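Local coordinates for protein Thf1 (Thermosynechococcus elongatus, PDB 5MJW), which may take part in the biogenesis of photosynthetic membranes, as a member of the THF1 family of thylakoid formation proteins, at residues Ala112-Gln117 against Ser136-Ser141; Asn143-Tyr148 against Ile182-Glu187; Arg64-Phe69 against Arg150-Gly155. All coordinates share one frame; numbering follows the deposited sequence.

Contact 1 of 3, residues Ala112-Gln117 against Ser136-Ser141; sequences AASWQQ and SAPLNS
The indole of Trp115 lies under the ring of Pro138 in a CH-pi contact: Pro138 CG stands 3.4 Å from the centroid of the five-membered part, only 7° off the ring normal. The proline follows a cis peptide bond, and its CG and CB press on the indole while CD turns toward the backbone, 3.4 Å from Ser114 O. With CG of Trp115 anti to its carbonyl carbon (chi1 -64°), the six-membered part reaches on beneath the turn that follows the proline, its CH2 3.3 Å from Pro138 O. Ser141 OG meets the ring near its plane, 3.3 Å from Trp115 CZ2. That hydroxyl is anchored by donating to Pro138 O over 2.7 Å, nearly in line with the carbonyl, and Ser141 N binds the same oxygen, so two bonds from one residue grip it. On the Ser114 side, OG packs 3.3 Å from Pro138 CG while bonding back to Asp111 O. Ser136 OG, bonded to Glu129 of helix 123-131 and to Tyr118 OH, holds the start of this loop. The contact thus fastens the residues following helix 105-113 to the loop after helix 123-131; Trp115 and Pro138 also pack on helix 67-80, and Leu139 on helix 123-131.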
loop_
_atom_site.group_PDB
_atom_site.type_symbol
_atom_site.label_atom_id
_atom_site.label_comp_id
_atom_site.label_asym_id
_atom_site.label_seq_id
_atom_site.Cartn_x
_atom_site.Cartn_y
_atom_site.Cartn_z
ATOM N N ALA A 112 4.989 9.603 -0.942
ATOM C CA ALA A 112 3.601 9.281 -0.580
ATOM C C ALA A 112 2.856 10.514 -0.066
ATOM O O ALA A 112 1.734 10.800 -0.499
ATOM C CB ALA A 112 3.565 8.179 0.465
ATOM N N ALA A 113 3.505 11.239 0.847
ATOM C CA ALA A 113 2.944 12.455 1.443
ATOM C C ALA A 113 2.816 13.632 0.464
ATOM O O ALA A 113 2.029 14.543 0.711
ATOM C CB ALA A 113 3.756 12.874 2.667
ATOM N N SER A 114 3.573 13.623 -0.634
ATOM C CA SER A 114 3.447 14.672 -1.662
ATOM C C SER A 114 2.127 14.629 -2.455
ATOM O O SER A 114 1.791 15.608 -3.115
ATOM C CB SER A 114 4.655 14.670 -2.621
ATOM O OG SER A 114 4.630 13.580 -3.525
ATOM N N TRP A 115 1.389 13.518 -2.396
ATOM C CA TRP A 115 0.043 13.450 -2.987
ATOM C C TRP A 115 -1.028 14.173 -2.156
ATOM O O TRP A 115 -2.144 14.363 -2.647
ATOM C CB TRP A 115 -0.394 11.998 -3.216
ATOM C CG TRP A 115 0.442 11.254 -4.208
ATOM C CD1 TRP A 115 1.618 10.628 -3.961
ATOM C CD2 TRP A 115 0.155 11.035 -5.598
ATOM N NE1 TRP A 115 2.097 10.039 -5.104
ATOM C CE2 TRP A 115 1.220 10.274 -6.126
ATOM C CE3 TRP A 115 -0.889 11.415 -6.449
ATOM C CZ2 TRP A 115 1.277 9.887 -7.468
ATOM C CZ3 TRP A 115 -0.834 11.025 -7.793
ATOM C CH2 TRP A 115 0.243 10.273 -8.285
ATOM N N GLN A 116 -0.706 14.543 -0.907
ATOM C CA GLN A 116 -1.600 15.343 -0.043
ATOM C C GLN A 116 -1.986 16.666 -0.697
ATOM O O GLN A 116 -3.120 17.112 -0.569
ATOM C CB GLN A 116 -0.954 15.627 1.320
ATOM C CG GLN A 116 -0.797 14.404 2.219
ATOM C CD GLN A 116 0.007 14.688 3.482
ATOM O OE1 GLN A 116 0.107 15.833 3.933
ATOM N NE2 GLN A 116 0.581 13.635 4.064
ATOM N N GLN A 117 -1.023 17.280 -1.380
ATOM C CA GLN A 117 -1.245 18.369 -2.348
ATOM C C GLN A 117 -2.610 18.333 -3.074
ATOM O O GLN A 117 -3.260 19.364 -3.199
ATOM C CB GLN A 117 -0.095 18.334 -3.368
ATOM C CG GLN A 117 -0.096 19.378 -4.481
ATOM C CD GLN A 117 1.028 19.140 -5.481
ATOM O OE1 GLN A 117 1.937 18.336 -5.236
ATOM N NE2 GLN A 117 0.974 19.838 -6.619
ATOM N N SER A 136 1.642 18.813 -12.728
ATOM C CA SER A 136 2.529 18.898 -11.577
ATOM C C SER A 136 2.952 17.517 -11.073
ATOM O O SER A 136 2.346 16.493 -11.404
ATOM C CB SER A 136 1.838 19.647 -10.434
ATOM O OG SER A 136 0.711 18.916 -9.961
ATOM N N ALA A 137 4.009 17.521 -10.268
ATOM C CA ALA A 137 4.461 16.346 -9.552
ATOM C C ALA A 137 3.741 16.320 -8.173
ATOM O O ALA A 137 3.534 17.391 -7.572
ATOM C CB ALA A 137 5.984 16.385 -9.387
ATOM N N PRO A 138 3.361 15.143 -7.659
ATOM C CA PRO A 138 3.607 13.832 -8.259
ATOM C C PRO A 138 2.532 13.319 -9.238
ATOM O O PRO A 138 2.620 12.167 -9.661
ATOM C CB PRO A 138 3.636 12.925 -7.035
ATOM C CG PRO A 138 2.583 13.531 -6.161
ATOM C CD PRO A 138 2.812 15.015 -6.299
ATOM N N LEU A 139 1.543 14.135 -9.606
ATOM C CA LEU A 139 0.498 13.672 -10.521
ATOM C C LEU A 139 1.064 13.173 -11.853
ATOM O O LEU A 139 0.601 12.162 -12.380
ATOM C CB LEU A 139 -0.549 14.760 -10.765
ATOM C CG LEU A 139 -1.692 14.418 -11.711
ATOM C CD1 LEU A 139 -2.427 13.175 -11.243
ATOM C CD2 LEU A 139 -2.640 15.602 -11.822
ATOM N N ASN A 140 2.077 13.868 -12.373
ATOM C CA ASN A 140 2.763 13.476 -13.623
ATOM C C ASN A 140 3.293 12.030 -13.646
ATOM O O ASN A 140 3.457 11.450 -14.723
ATOM C CB ASN A 140 3.926 14.437 -13.929
ATOM C CG ASN A 140 5.085 14.299 -12.947
ATOM O OD1 ASN A 140 4.911 13.852 -11.801
ATOM N ND2 ASN A 140 6.277 14.674 -13.391
ATOM N N SER A 141 3.567 11.460 -12.471
ATOM C CA SER A 141 4.045 10.066 -12.363
ATOM C C SER A 141 3.077 8.983 -12.879
ATOM O O SER A 141 3.483 7.830 -13.015
ATOM C CB SER A 141 4.429 9.738 -10.921
ATOM O OG SER A 141 3.266 9.617 -10.111
#

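Contact 2 of 3, residues Asn143-Tyr148 against Ile182-Glu187; sequences NHTGKY and IPLPIE
Tyr148 and Pro185 make the CH-pi part of this contact. Pro185 CG lies over one face of the phenol ring, 3.9 Å from its centroid and 16° off the normal, displaced toward the rim on the CG side; Pro185 CD adds an apolar touch, 3.7 Å from Tyr148 CD1. The ring is brought there by CG of Tyr148 standing anti to the backbone N (chi1 174°), and its far end is fixed by a hydrogen bond from the hydroxyl group to Asp192. Pro185 is the N-cap residue of helix 186-213, the start of a predicted coiled coil, so the tyrosine packs against the cap and bonds to a residue further along the same helix. Apolar packing continues between Thr145 and Leu184, whose CD1 sits 3.9 Å from Thr145 CG2, the methyl being anti to the carbonyl carbon. Thr145 OG1 makes a weak bond, 3.5 Å long, to Gly146 O. Van der Waals contact of a polar group with a ring forms the other end: the side chain of Asn143 crosses Pro183 at about a right angle, OD1 3.7 Å from Pro183 CD, and Asn143 CA lies 4.2 Å from Pro183 CG.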
loop_
_atom_site.group_PDB
_atom_site.type_symbol
_atom_site.label_atom_id
_atom_site.label_comp_id
_atom_site.label_asym_id
_atom_site.label_seq_id
_atom_site.Cartn_x
_atom_site.Cartn_y
_atom_site.Cartn_z
ATOM N N ASN A 143 2.137 8.929 -15.930
ATOM C CA ASN A 143 2.733 8.635 -17.249
ATOM C C ASN A 143 4.104 7.944 -17.175
ATOM O O ASN A 143 4.539 7.370 -18.175
ATOM C CB ASN A 143 2.885 9.920 -18.080
ATOM C CG ASN A 143 1.579 10.665 -18.253
ATOM O OD1 ASN A 143 0.574 10.083 -18.644
ATOM N ND2 ASN A 143 1.589 11.960 -17.958
ATOM N N HIS A 144 4.782 8.002 -16.023
ATOM C CA HIS A 144 6.155 7.490 -15.878
ATOM C C HIS A 144 6.280 6.325 -14.878
ATOM O O HIS A 144 7.276 6.237 -14.152
ATOM C CB HIS A 144 7.087 8.635 -15.452
ATOM C CG HIS A 144 7.083 9.800 -16.389
ATOM N ND1 HIS A 144 7.798 9.810 -17.568
ATOM C CD2 HIS A 144 6.454 10.997 -16.321
ATOM C CE1 HIS A 144 7.608 10.962 -18.187
ATOM N NE2 HIS A 144 6.795 11.701 -17.453
ATOM N N THR A 145 5.299 5.418 -14.857
ATOM C CA THR A 145 5.305 4.291 -13.902
ATOM C C THR A 145 6.266 3.144 -14.248
ATOM O O THR A 145 6.769 2.482 -13.335
ATOM C CB THR A 145 3.906 3.674 -13.713
ATOM O OG1 THR A 145 3.426 3.163 -14.958
ATOM C CG2 THR A 145 2.940 4.702 -13.188
ATOM N N GLY A 146 6.512 2.906 -15.542
ATOM C CA GLY A 146 7.295 1.746 -15.998
ATOM C C GLY A 146 6.463 0.469 -15.983
ATOM O O GLY A 146 5.251 0.517 -16.216
ATOM N N LYS A 147 7.103 -0.669 -15.705
ATOM C CA LYS A 147 6.394 -1.949 -15.591
ATOM C C LYS A 147 5.276 -1.870 -14.547
ATOM O O LYS A 147 5.471 -1.338 -13.453
ATOM C CB LYS A 147 7.348 -3.089 -15.219
ATOM C CG LYS A 147 6.665 -4.449 -15.080
ATOM C CD LYS A 147 7.656 -5.582 -14.854
ATOM C CE LYS A 147 6.949 -6.845 -14.378
ATOM N NZ LYS A 147 5.976 -7.351 -15.386
ATOM N N TYR A 148 4.123 -2.428 -14.890
ATOM C CA TYR A 148 2.948 -2.345 -14.050
ATOM C C TYR A 148 3.005 -3.347 -12.892
ATOM O O TYR A 148 3.497 -4.463 -13.040
ATOM C CB TYR A 148 1.667 -2.551 -14.871
ATOM C CG TYR A 148 0.425 -2.615 -14.016
ATOM C CD1 TYR A 148 -0.153 -1.454 -13.491
ATOM C CD2 TYR A 148 -0.150 -3.845 -13.689
ATOM C CE1 TYR A 148 -1.285 -1.522 -12.684
ATOM C CE2 TYR A 148 -1.272 -3.917 -12.892
ATOM C CZ TYR A 148 -1.836 -2.761 -12.386
ATOM O OH TYR A 148 -2.956 -2.871 -11.596
ATOM N N ILE A 182 -4.431 8.374 -19.090
ATOM C CA ILE A 182 -3.210 7.701 -18.591
ATOM C C ILE A 182 -2.957 6.358 -19.309
ATOM O O ILE A 182 -3.903 5.756 -19.819
ATOM C CB ILE A 182 -3.262 7.482 -17.054
ATOM C CG1 ILE A 182 -4.338 6.460 -16.638
ATOM C CG2 ILE A 182 -3.514 8.803 -16.342
ATOM C CD1 ILE A 182 -4.287 6.071 -15.180
ATOM N N PRO A 183 -1.695 5.875 -19.333
ATOM C CA PRO A 183 -1.368 4.618 -20.015
ATOM C C PRO A 183 -1.332 3.355 -19.125
ATOM O O PRO A 183 -0.838 2.322 -19.572
ATOM C CB PRO A 183 0.024 4.913 -20.587
ATOM C CG PRO A 183 0.638 5.874 -19.615
ATOM C CD PRO A 183 -0.470 6.497 -18.795
ATOM N N LEU A 184 -1.843 3.426 -17.894
ATOM C CA LEU A 184 -1.986 2.226 -17.051
ATOM C C LEU A 184 -3.002 1.261 -17.670
ATOM O O LEU A 184 -3.973 1.705 -18.268
ATOM C CB LEU A 184 -2.416 2.580 -15.619
ATOM C CG LEU A 184 -1.285 2.840 -14.619
ATOM C CD1 LEU A 184 -0.412 3.996 -15.082
ATOM C CD2 LEU A 184 -1.842 3.119 -13.232
ATOM N N PRO A 185 -2.783 -0.063 -17.526
ATOM C CA PRO A 185 -3.726 -1.037 -18.101
ATOM C C PRO A 185 -5.017 -1.104 -17.275
ATOM O O PRO A 185 -5.074 -1.793 -16.264
ATOM C CB PRO A 185 -2.939 -2.353 -18.046
ATOM C CG PRO A 185 -2.032 -2.191 -16.869
ATOM C CD PRO A 185 -1.713 -0.725 -16.753
ATOM N N ILE A 186 -6.038 -0.372 -17.708
ATOM C CA ILE A 186 -7.241 -0.148 -16.886
ATOM C C ILE A 186 -8.020 -1.420 -16.550
ATOM O O ILE A 186 -8.654 -1.482 -15.498
ATOM C CB ILE A 186 -8.149 0.955 -17.511
ATOM C CG1 ILE A 186 -7.543 2.341 -17.234
ATOM C CG2 ILE A 186 -9.598 0.909 -17.021
ATOM C CD1 ILE A 186 -7.509 2.784 -15.777
ATOM N N GLU A 187 -7.960 -2.434 -17.405
ATOM C CA GLU A 187 -8.610 -3.704 -17.088
ATOM C C GLU A 187 -7.912 -4.446 -15.957
ATOM O O GLU A 187 -8.585 -5.028 -15.108
ATOM C CB GLU A 187 -8.745 -4.581 -18.335
ATOM C CG GLU A 187 -9.673 -3.982 -19.386
ATOM C CD GLU A 187 -11.069 -3.697 -18.848
ATOM O OE1 GLU A 187 -11.746 -4.654 -18.417
ATOM O OE2 GLU A 187 -11.484 -2.516 -18.846
#

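Contact 3 of 3, residues Arg64-Phe69 against Arg150-Gly155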
loop_
_atom_site.group_PDB
_atom_site.type_symbol
_atom_site.label_atom_id
_atom_site.label_comp_id
_atom_site.label_asym_id
_atom_site.label_seq_id
_atom_site.Cartn_x
_atom_site.Cartn_y
_atom_site.Cartn_z
ATOM N N ARG A 64 10.589 0.976 -12.811
ATOM C CA ARG A 64 11.084 2.308 -12.509
ATOM C C ARG A 64 10.394 2.763 -11.236
ATOM O O ARG A 64 9.180 2.633 -11.104
ATOM C CB ARG A 64 10.837 3.269 -13.686
ATOM C CG ARG A 64 11.781 3.012 -14.862
ATOM C CD ARG A 64 11.454 3.788 -16.133
ATOM N NE ARG A 64 12.282 4.996 -16.303
ATOM C CZ ARG A 64 12.543 5.616 -17.465
ATOM N NH1 ARG A 64 12.055 5.170 -18.626
ATOM N NH2 ARG A 64 13.314 6.704 -17.474
ATOM N N TYR A 65 11.182 3.235 -10.275
ATOM C CA TYR A 65 10.647 3.854 -9.069
ATOM C C TYR A 65 9.895 5.140 -9.442
ATOM O O TYR A 65 10.376 5.915 -10.261
ATOM C CB TYR A 65 11.773 4.179 -8.066
ATOM C CG TYR A 65 11.276 4.933 -6.849
ATOM C CD1 TYR A 65 10.670 4.252 -5.788
ATOM C CD2 TYR A 65 11.364 6.332 -6.778
ATOM C CE1 TYR A 65 10.185 4.935 -4.687
ATOM C CE2 TYR A 65 10.882 7.024 -5.679
ATOM C CZ TYR A 65 10.294 6.318 -4.637
ATOM O OH TYR A 65 9.812 6.978 -3.535
ATOM N N SER A 66 8.725 5.339 -8.841
ATOM C CA SER A 66 7.940 6.566 -9.009
ATOM C C SER A 66 7.200 6.896 -7.712
ATOM O O SER A 66 7.005 6.019 -6.869
ATOM C CB SER A 66 6.922 6.404 -10.138
ATOM O OG SER A 66 5.852 5.561 -9.738
ATOM N N PRO A 67 6.773 8.156 -7.545
ATOM C CA PRO A 67 5.960 8.474 -6.363
ATOM C C PRO A 67 4.626 7.726 -6.259
ATOM O O PRO A 67 4.104 7.587 -5.151
ATOM C CB PRO A 67 5.728 9.985 -6.492
ATOM C CG PRO A 67 6.924 10.468 -7.245
ATOM C CD PRO A 67 7.200 9.382 -8.252
ATOM N N LEU A 68 4.079 7.263 -7.386
ATOM C CA LEU A 68 2.881 6.410 -7.368
ATOM C C LEU A 68 3.143 5.068 -6.676
ATOM O O LEU A 68 2.309 4.576 -5.906
ATOM C CB LEU A 68 2.385 6.150 -8.787
ATOM C CG LEU A 68 1.074 5.361 -8.927
ATOM C CD1 LEU A 68 -0.092 6.135 -8.321
ATOM C CD2 LEU A 68 0.813 5.018 -10.393
ATOM N N PHE A 69 4.297 4.480 -6.993
ATOM C CA PHE A 69 4.764 3.270 -6.346
ATOM C C PHE A 69 4.929 3.494 -4.846
ATOM O O PHE A 69 4.500 2.664 -4.042
ATOM C CB PHE A 69 6.084 2.801 -6.964
ATOM C CG PHE A 69 6.672 1.608 -6.276
ATOM C CD1 PHE A 69 6.167 0.335 -6.516
ATOM C CD2 PHE A 69 7.709 1.759 -5.359
ATOM C CE1 PHE A 69 6.700 -0.768 -5.881
ATOM C CE2 PHE A 69 8.246 0.657 -4.714
ATOM C CZ PHE A 69 7.741 -0.609 -4.972
ATOM N N ARG A 150 0.470 -4.316 -9.170
ATOM C CA ARG A 150 -0.765 -4.028 -8.443
ATOM C C ARG A 150 -0.587 -2.925 -7.381
ATOM O O ARG A 150 -1.561 -2.298 -6.989
ATOM C CB ARG A 150 -1.423 -5.307 -7.888
ATOM C CG ARG A 150 -0.676 -6.011 -6.771
ATOM C CD ARG A 150 -1.312 -5.763 -5.415
ATOM N NE ARG A 150 -0.372 -6.025 -4.332
ATOM C CZ ARG A 150 -0.596 -5.758 -3.044
ATOM N NH1 ARG A 150 -1.756 -5.242 -2.637
ATOM N NH2 ARG A 150 0.348 -6.024 -2.146
ATOM N N LEU A 151 0.651 -2.654 -6.962
ATOM C CA LEU A 151 0.940 -1.518 -6.068
ATOM C C LEU A 151 0.681 -0.154 -6.718
ATOM O O LEU A 151 0.310 0.796 -6.034
ATOM C CB LEU A 151 2.378 -1.579 -5.539
ATOM C CG LEU A 151 2.647 -2.717 -4.560
ATOM C CD1 LEU A 151 4.145 -2.984 -4.433
ATOM C CD2 LEU A 151 2.035 -2.430 -3.197
ATOM N N HIS A 152 0.884 -0.052 -8.025
ATOM C CA HIS A 152 0.494 1.160 -8.747
ATOM C C HIS A 152 -1.015 1.409 -8.654
ATOM O O HIS A 152 -1.443 2.541 -8.481
ATOM C CB HIS A 152 0.940 1.089 -10.202
ATOM C CG HIS A 152 2.426 1.140 -10.370
ATOM N ND1 HIS A 152 3.144 0.135 -10.977
ATOM C CD2 HIS A 152 3.332 2.063 -9.971
ATOM C CE1 HIS A 152 4.427 0.448 -10.968
ATOM N NE2 HIS A 152 4.568 1.613 -10.361
ATOM N N ALA A 153 -1.808 0.346 -8.735
ATOM C CA ALA A 153 -3.260 0.448 -8.585
ATOM C C ALA A 153 -3.675 0.866 -7.178
ATOM O O ALA A 153 -4.582 1.683 -7.026
ATOM C CB ALA A 153 -3.928 -0.867 -8.959
ATOM N N VAL A 154 -3.015 0.313 -6.158
ATOM C CA VAL A 154 -3.285 0.698 -4.765
ATOM C C VAL A 154 -2.982 2.190 -4.544
ATOM O O VAL A 154 -3.734 2.888 -3.859
ATOM C CB VAL A 154 -2.505 -0.183 -3.761
ATOM C CG1 VAL A 154 -2.620 0.360 -2.337
ATOM C CG2 VAL A 154 -3.006 -1.624 -3.807
ATOM N N GLY A 155 -1.889 2.665 -5.134
ATOM C CA GLY A 155 -1.527 4.074 -5.089
ATOM C C GLY A 155 -2.576 4.933 -5.765
ATOM O O GLY A 155 -3.010 5.945 -5.215
HETATM O O HOH W 1 6.698 3.201 -10.491
#
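This is a buried helix-to-helix contact near the centre of the chain, where the N-terminal end of helix 67-80 and the residues before it meet the first turns of helix 150-161. Its apolar part rests on Leu68, which meets His152 at about a right angle: CG is 3.8 Å from His152 O, and CD2 is 3.9 Å from CD2 of the imidazole. Leu68 CD1 continues to Gly155, 3.8 Å from its C. With no side chain at Gly155, the backbones come close, its CA 5.5 Å from that of Leu68. Phe69 sends CE1 to within 3.7 Å of Leu151 CD1, and its CB packs beside His152 NE2. The polar part is carried by a water. It lies in the plane of the imidazole at its edge, 2.7 Å from His152 NE2, donates to Arg64 O and also bonds to Ser66 OG. Three bonds thus hold the water, and it links the histidine to the loop before the helix. Ser66 is the N-cap, its OG accepting a weak but nearly straight bond (166°) from Phe69 N. Around the contact, helix 42-59 packs on both Phe69 and Leu151, with Phe63 edge-to-face on Phe69, and helix 186-213 packs on Ala153 and Val154, while Arg150 forms a salt bridge with Glu53.

In the fold
Contact 3 is the most central of the three, its centre about 9 Å from that of the chain, against about 16 and 17 Å for contacts 1 and 2. Helix 67-80 ties it to contact 1, the two centres about 12 Å apart: Trp115 NE1 probably donates a hydrogen bond to Pro67 O over 3.2 Å, and Pro138 CB packs 3.6 Å from Pro67 CB. Contacts 2 and 3 are closer, with centres about 9 Å apart; Thr145 CG2 touches Leu68 CD2 at 3.5 Å, and Tyr148 OH lies 3.5 Å from Ala153 CB. Contacts 1 and 2, about 16 Å apart, adjoin in the sequence without touching otherwise. Leu68 meets both, Trp115 and Ser141 in one and Thr145 in the other.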